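PlaB phospholipase (Legionella pneumophila, PDB 6ZTI) acts as a virulence-associated phospholipase of the alpha/beta-hydrolase class, whose activity is controlled by tetramerization that depends on bound NAD(H). Local coordinates at residues 95-100 with 127-132; 192-197 with 256-261; 18-23 with 55-60. All blocks are in the same frame, centred on the assembly; numbering follows the deposited sequence.

The three contacts sample one six-stranded parallel sheet and show how an alpha/beta-hydrolase core is assembled strand by strand. Contact 1 lies in the middle, its centre about 9 Å from that of contact 2 and about 10 Å from that of contact 3. It meets both: A130 N lies 2.7 Å from L195 O of contact 2, and V21 N of contact 3 lies 2.8 Å from I97 O, both probable hydrogen bonds. Contacts 2 and 3 belong to the two flanks; their centres are about 19 Å apart and their nearest atoms about 11 Å. All lie away from the thio-NAD pockets, while S100 in contact 1 occupies the place expected of the hydrolase nucleophile.

Contact 1: residues 95-100 with 127-132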
# COMPACT_ATOMS: atom_id res chain seq x y z
N ALA B 95 44.33 5.85 -10.78
CA ALA B 95 43.58 6.78 -9.96
C ALA B 95 42.18 6.91 -10.54
O ALA B 95 42.02 7.04 -11.76
CB ALA B 95 44.28 8.14 -9.92
N CYS B 96 41.17 6.86 -9.67
CA CYS B 96 39.79 7.12 -10.04
C CYS B 96 39.43 8.53 -9.62
O CYS B 96 39.65 8.91 -8.47
CB CYS B 96 38.81 6.14 -9.38
SG CYS B 96 38.72 4.56 -10.19
N ILE B 97 38.91 9.30 -10.55
CA ILE B 97 38.32 10.59 -10.27
C ILE B 97 36.82 10.41 -10.47
O ILE B 97 36.36 10.15 -11.59
CB ILE B 97 38.88 11.70 -11.17
CG1 ILE B 97 40.40 11.83 -10.96
CG2 ILE B 97 38.18 13.00 -10.90
CD1 ILE B 97 41.10 12.64 -12.04
N THR B 98 36.06 10.50 -9.39
CA THR B 98 34.64 10.20 -9.41
C THR B 98 33.83 11.46 -9.10
O THR B 98 34.32 12.41 -8.50
CB THR B 98 34.30 9.11 -8.38
OG1 THR B 98 34.32 9.68 -7.07
CG2 THR B 98 35.32 7.95 -8.43
N HIS B 99 32.57 11.44 -9.53
CA HIS B 99 31.62 12.50 -9.24
C HIS B 99 30.33 11.86 -8.77
O HIS B 99 29.90 10.83 -9.31
CB HIS B 99 31.37 13.39 -10.48
CG HIS B 99 30.41 14.52 -10.24
ND1 HIS B 99 29.25 14.67 -10.97
CD2 HIS B 99 30.43 15.54 -9.35
CE1 HIS B 99 28.60 15.74 -10.55
NE2 HIS B 99 29.29 16.29 -9.57
N SER B 100 29.75 12.44 -7.72
CA SER B 100 28.44 12.04 -7.23
C SER B 100 28.43 10.55 -6.91
O SER B 100 29.22 10.09 -6.08
CB SER B 100 27.39 12.50 -8.25
OG SER B 100 26.08 12.21 -7.83
N ILE B 127 39.82 9.94 -5.78
CA ILE B 127 39.49 11.35 -5.67
C ILE B 127 38.00 11.47 -5.94
O ILE B 127 37.55 11.37 -7.08
CB ILE B 127 40.30 12.21 -6.65
CG1 ILE B 127 41.80 11.96 -6.44
CG2 ILE B 127 39.96 13.69 -6.47
CD1 ILE B 127 42.70 12.60 -7.49
N MET B 128 37.22 11.66 -4.87
CA MET B 128 35.77 11.73 -4.94
C MET B 128 35.33 13.18 -4.94
O MET B 128 35.64 13.92 -4.01
CB MET B 128 35.15 11.00 -3.75
CG MET B 128 35.25 9.48 -3.82
SD MET B 128 34.78 8.74 -2.26
CE MET B 128 36.28 9.00 -1.33
N LEU B 129 34.59 13.58 -5.98
CA LEU B 129 34.04 14.92 -6.11
C LEU B 129 32.56 14.89 -5.76
O LEU B 129 31.77 14.17 -6.39
CB LEU B 129 34.24 15.46 -7.53
CG LEU B 129 35.64 15.35 -8.14
CD1 LEU B 129 35.69 15.83 -9.60
CD2 LEU B 129 36.65 16.12 -7.31
N ALA B 130 32.18 15.68 -4.74
CA ALA B 130 30.82 15.75 -4.22
C ALA B 130 30.16 14.38 -4.17
O ALA B 130 29.04 14.21 -4.67
CB ALA B 130 29.97 16.70 -5.07
N PRO B 131 30.81 13.39 -3.55
CA PRO B 131 30.23 12.04 -3.49
C PRO B 131 29.07 11.97 -2.52
O PRO B 131 29.11 12.57 -1.44
CB PRO B 131 31.39 11.19 -2.97
CG PRO B 131 32.10 12.14 -2.07
CD PRO B 131 32.05 13.47 -2.76
N ALA B 132 28.05 11.19 -2.90
CA ALA B 132 26.87 10.98 -2.04
C ALA B 132 27.12 9.81 -1.09
O ALA B 132 26.38 8.83 -1.02
CB ALA B 132 25.63 10.74 -2.90
O HOH W 1 32.32 11.35 -6.12
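What is probably the nucleophile elbow of the alpha/beta-hydrolase fold follows this pair of central parallel strands, where I97, T98 and H99 are in register with I127, M128 and L129. Strands 93-99 and 123-129 are joined through helix 102-114 as a beta-alpha-beta unit. Two nearly straight bonds begin the pairing: I127 N donates to C96 O at 2.9 Å, and T98 N donates to I127 O. L129 N then donates to T98 O at 2.8 Å. S100 N closes the series on L129 O at 3.0 Å. Directly after strand 93-99, S100 adopts the positive phi, 55°, expected of such an elbow, and its OG makes a weak hydrogen bond to H266 NE2, consistent with a nucleophile and its histidine as in related hydrolases.

On the face carrying I97 and L129, isoleucine CG2 meets leucine CD1 at 4.0 Å. On the other face the T98 and M128 side chains run side by side, T98 OG1 touching M128 CG at 3.4 Å. With chi1 at 76°, OG1 stands between the backbone N and carbonyl carbon of T98, where it hydrogen-bonds to a water at 2.8 Å; the water donates to L129 O at 2.9 Å and adds a weak bond to S100 O.

Contact 2: residues 192-197 with 256-261; sequences SFVLTG and MAFGVL
Strands 192-197 and 257-261 run parallel at 22°, 4.5 Å apart at their closest, with V194, L195 and T196 opposite F258, G259 and V260. V194 N donates to A257 O at 3.1 Å, G259 N to V194 O, T196 N to G259 O, and L261 N to T196 O at 2.7 Å. At the start A257 N does not pair with S192 O; instead the hydroxyl of Y303 hydrogen-bonds to both.

V194 and F258 share a face. The valine CG1 lies in the plane of the phenyl ring, at its edge, 3.8 Å from CD1. V194 CG2 instead meets M256 SD at 4.1 Å, the two side chains crossing at about a right angle. The extended M256 chain (chi1 -173°) carries SD to S192 OG, 3.0 Å away, and the bend at chi3 turns CE against the same serine, whose buried hydroxyl has no polar partner in the model. On the face of L195, F193 CD2 packs on A257 CB at 3.6 Å, and L261 CD1 approaches L195 CB at 4.3 Å.

T314 and T317 of helix 300-320 bond to V260 N and O on the far side of strand 257-261, which is the outermost strand within the chain of the parallel sheet of an alpha/beta hydrolase.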
# COMPACT_ATOMS: atom_id res chain seq x y z
N SER B 192 43.15 8.40 -0.60
CA SER B 192 41.75 8.73 -0.82
C SER B 192 41.46 10.17 -0.42
O SER B 192 41.98 10.67 0.58
CB SER B 192 40.88 7.78 -0.01
OG SER B 192 39.52 7.96 -0.36
N PHE B 193 40.61 10.84 -1.21
CA PHE B 193 40.29 12.25 -0.98
C PHE B 193 38.83 12.52 -1.30
O PHE B 193 38.26 11.93 -2.23
CB PHE B 193 41.14 13.19 -1.87
CG PHE B 193 42.58 12.80 -1.97
CD1 PHE B 193 42.97 11.71 -2.75
CD2 PHE B 193 43.57 13.53 -1.33
CE1 PHE B 193 44.29 11.35 -2.85
CE2 PHE B 193 44.91 13.18 -1.44
CZ PHE B 193 45.27 12.09 -2.20
N VAL B 194 38.23 13.44 -0.55
CA VAL B 194 36.90 13.96 -0.84
C VAL B 194 37.01 15.45 -1.08
O VAL B 194 37.56 16.18 -0.25
CB VAL B 194 35.90 13.66 0.28
CG1 VAL B 194 34.60 14.44 0.05
CG2 VAL B 194 35.64 12.13 0.36
N LEU B 195 36.54 15.90 -2.22
CA LEU B 195 36.41 17.32 -2.49
C LEU B 195 34.95 17.63 -2.79
O LEU B 195 34.29 16.87 -3.49
CB LEU B 195 37.30 17.74 -3.66
CG LEU B 195 38.80 17.44 -3.54
CD1 LEU B 195 39.52 17.75 -4.85
CD2 LEU B 195 39.43 18.24 -2.44
N THR B 196 34.44 18.72 -2.25
CA THR B 196 33.09 19.12 -2.60
C THR B 196 32.96 20.63 -2.45
O THR B 196 33.88 21.32 -2.02
CB THR B 196 32.06 18.38 -1.75
OG1 THR B 196 30.76 18.54 -2.34
CG2 THR B 196 32.07 18.93 -0.38
N GLY B 197 31.80 21.13 -2.86
CA GLY B 197 31.49 22.53 -2.73
C GLY B 197 30.15 22.67 -2.01
O GLY B 197 29.45 21.69 -1.78
N MET B 256 40.60 10.91 6.52
CA MET B 256 40.66 11.06 5.08
C MET B 256 40.68 12.54 4.71
O MET B 256 39.95 13.34 5.30
CB MET B 256 39.46 10.37 4.40
CG MET B 256 39.56 10.35 2.87
SD MET B 256 38.25 9.42 1.99
CE MET B 256 38.54 7.76 2.62
N ALA B 257 41.50 12.88 3.73
CA ALA B 257 41.55 14.24 3.21
C ALA B 257 40.14 14.71 2.84
O ALA B 257 39.35 13.97 2.26
CB ALA B 257 42.46 14.29 1.97
N PHE B 258 39.84 15.96 3.20
CA PHE B 258 38.50 16.50 3.03
C PHE B 258 38.61 17.99 2.81
O PHE B 258 39.13 18.71 3.67
CB PHE B 258 37.61 16.20 4.25
CG PHE B 258 36.25 16.81 4.17
CD1 PHE B 258 35.33 16.36 3.25
CD2 PHE B 258 35.88 17.85 5.02
CE1 PHE B 258 34.08 16.93 3.17
CE2 PHE B 258 34.65 18.41 4.95
CZ PHE B 258 33.74 17.95 4.01
N GLY B 259 38.09 18.46 1.69
CA GLY B 259 38.12 19.87 1.37
C GLY B 259 36.79 20.33 0.84
O GLY B 259 36.18 19.66 0.01
N VAL B 260 36.33 21.47 1.33
CA VAL B 260 35.19 22.18 0.78
C VAL B 260 35.75 23.34 -0.05
O VAL B 260 36.31 24.30 0.50
CB VAL B 260 34.24 22.68 1.88
CG1 VAL B 260 33.06 23.41 1.28
CG2 VAL B 260 33.75 21.51 2.76
N LEU B 261 35.65 23.23 -1.33
CA LEU B 261 36.22 24.19 -2.27
C LEU B 261 35.26 25.35 -2.51
O LEU B 261 34.04 25.18 -2.43
CB LEU B 261 36.52 23.51 -3.59
CG LEU B 261 37.43 22.29 -3.54
CD1 LEU B 261 37.73 21.77 -4.97
CD2 LEU B 261 38.72 22.62 -2.81

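Contact 3: residues 18-23 with 55-60; sequences VIFVHG and IYLGRY
Backbone hydrogen bonds between V18-F20 and Y56-G58 set the parallel register: Y56 N donates to V18 O at 2.7 Å, F20 N to Y56 O at 2.8 Å, and G58 N to F20 O at 2.7 Å.

Just past the end of strand 16-21, H22 meets Y60, the last residue of strand 55-60. In both, CG is tucked between backbone N and carbonyl carbon (H22 chi1 58°), which brings the rings together. The imidazole NE2 accepts from Y60 N at 3.0 Å along an almost straight N-H, but 25° out of the ring plane. ND1 donates to G23 O at 2.8 Å, precisely in plane, and these two bonds fix the ring's rotation. The phenol lies flat against it in an offset stack, with centroids 4.0 Å apart and planes 10° from parallel; H22 CE1 stands over the tyrosine ring centre. Y60 OH donates to H22 O at 2.7 Å from above the carbonyl plane.

Apolar packing gathers around F20. I55 CG2 touches its ring edge at CE1, 3.6 Å away and in plane, while L57 CD2 approaches CD1 obliquely.

This beta-alpha-beta unit carries helix 35-44 over F20 and L57; helix 69-89 packs on Y56 and Y60 and supplies K87 to Y56 OH. Strand 93-99 flanks 16-21, whereas L57-Y60 pair antiparallel with a strand of a second subunit, continuing the sheet across the interface.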
# COMPACT_ATOMS: atom_id res chain seq x y z
N VAL B 18 44.54 7.12 -15.19
CA VAL B 18 43.42 7.87 -14.62
C VAL B 18 42.15 7.35 -15.25
O VAL B 18 42.09 7.17 -16.47
CB VAL B 18 43.56 9.39 -14.83
CG1 VAL B 18 42.32 10.12 -14.28
CG2 VAL B 18 44.80 9.89 -14.15
N ILE B 19 41.14 7.08 -14.42
CA ILE B 19 39.82 6.66 -14.88
C ILE B 19 38.80 7.62 -14.27
O ILE B 19 38.71 7.74 -13.04
CB ILE B 19 39.50 5.21 -14.47
CG1 ILE B 19 40.55 4.25 -15.03
CG2 ILE B 19 38.12 4.82 -14.98
CD1 ILE B 19 40.39 2.83 -14.51
N PHE B 20 38.02 8.27 -15.12
CA PHE B 20 36.93 9.13 -14.68
C PHE B 20 35.66 8.31 -14.50
O PHE B 20 35.39 7.38 -15.27
CB PHE B 20 36.70 10.25 -15.70
CG PHE B 20 37.76 11.31 -15.68
CD1 PHE B 20 38.92 11.15 -16.42
CD2 PHE B 20 37.62 12.45 -14.89
CE1 PHE B 20 39.91 12.11 -16.40
CE2 PHE B 20 38.61 13.41 -14.87
CZ PHE B 20 39.76 13.24 -15.62
N VAL B 21 34.86 8.66 -13.48
CA VAL B 21 33.63 7.94 -13.16
C VAL B 21 32.55 8.94 -12.77
O VAL B 21 32.73 9.70 -11.81
CB VAL B 21 33.85 6.91 -12.04
CG1 VAL B 21 32.57 6.12 -11.78
CG2 VAL B 21 34.97 5.99 -12.37
N HIS B 22 31.42 8.91 -13.46
CA HIS B 22 30.44 9.98 -13.38
C HIS B 22 29.38 9.70 -12.31
O HIS B 22 29.48 8.77 -11.51
CB HIS B 22 29.82 10.22 -14.75
CG HIS B 22 29.15 9.02 -15.34
ND1 HIS B 22 27.90 8.59 -14.94
CD2 HIS B 22 29.55 8.16 -16.31
CE1 HIS B 22 27.56 7.52 -15.63
NE2 HIS B 22 28.54 7.24 -16.48
N GLY B 23 28.32 10.52 -12.30
CA GLY B 23 27.26 10.43 -11.32
C GLY B 23 25.98 9.88 -11.92
O GLY B 23 25.97 9.37 -13.04
N ILE B 55 44.50 7.89 -19.96
CA ILE B 55 43.37 8.55 -19.32
C ILE B 55 42.10 7.96 -19.92
O ILE B 55 41.93 7.97 -21.14
CB ILE B 55 43.42 10.07 -19.49
CG1 ILE B 55 44.71 10.62 -18.87
CG2 ILE B 55 42.18 10.71 -18.87
CD1 ILE B 55 44.95 12.10 -19.14
N TYR B 56 41.22 7.45 -19.06
CA TYR B 56 40.04 6.72 -19.47
C TYR B 56 38.78 7.40 -18.97
O TYR B 56 38.71 7.88 -17.83
CB TYR B 56 40.07 5.29 -18.94
CG TYR B 56 41.05 4.42 -19.68
CD1 TYR B 56 42.40 4.45 -19.37
CD2 TYR B 56 40.64 3.56 -20.69
CE1 TYR B 56 43.32 3.65 -20.06
CE2 TYR B 56 41.55 2.76 -21.38
CZ TYR B 56 42.88 2.81 -21.05
OH TYR B 56 43.79 2.03 -21.73
N LEU B 57 37.77 7.44 -19.83
CA LEU B 57 36.45 7.90 -19.46
C LEU B 57 35.60 6.68 -19.12
O LEU B 57 35.42 5.78 -19.95
CB LEU B 57 35.83 8.72 -20.59
CG LEU B 57 36.64 9.92 -21.07
CD1 LEU B 57 35.78 10.73 -22.04
CD2 LEU B 57 37.11 10.77 -19.91
N GLY B 58 35.10 6.63 -17.88
CA GLY B 58 34.12 5.63 -17.51
C GLY B 58 32.74 6.05 -17.96
O GLY B 58 32.41 7.23 -18.02
N ARG B 59 31.93 5.06 -18.35
CA ARG B 59 30.52 5.28 -18.63
C ARG B 59 29.74 4.07 -18.13
O ARG B 59 30.03 2.93 -18.51
CB ARG B 59 30.26 5.53 -20.12
CG ARG B 59 30.56 4.38 -21.06
CD ARG B 59 30.42 4.82 -22.52
NE ARG B 59 30.47 3.69 -23.44
CZ ARG B 59 31.60 3.11 -23.85
NH1 ARG B 59 32.78 3.56 -23.45
NH2 ARG B 59 31.54 2.08 -24.68
N TYR B 60 28.77 4.32 -17.25
CA TYR B 60 27.91 3.29 -16.70
C TYR B 60 26.46 3.74 -16.81
O TYR B 60 26.17 4.90 -17.09
CB TYR B 60 28.28 2.94 -15.24
CG TYR B 60 28.06 4.04 -14.21
CD1 TYR B 60 26.82 4.21 -13.60
CD2 TYR B 60 29.10 4.88 -13.82
CE1 TYR B 60 26.62 5.20 -12.66
CE2 TYR B 60 28.89 5.88 -12.87
CZ TYR B 60 27.65 6.03 -12.30
OH TYR B 60 27.45 7.01 -11.36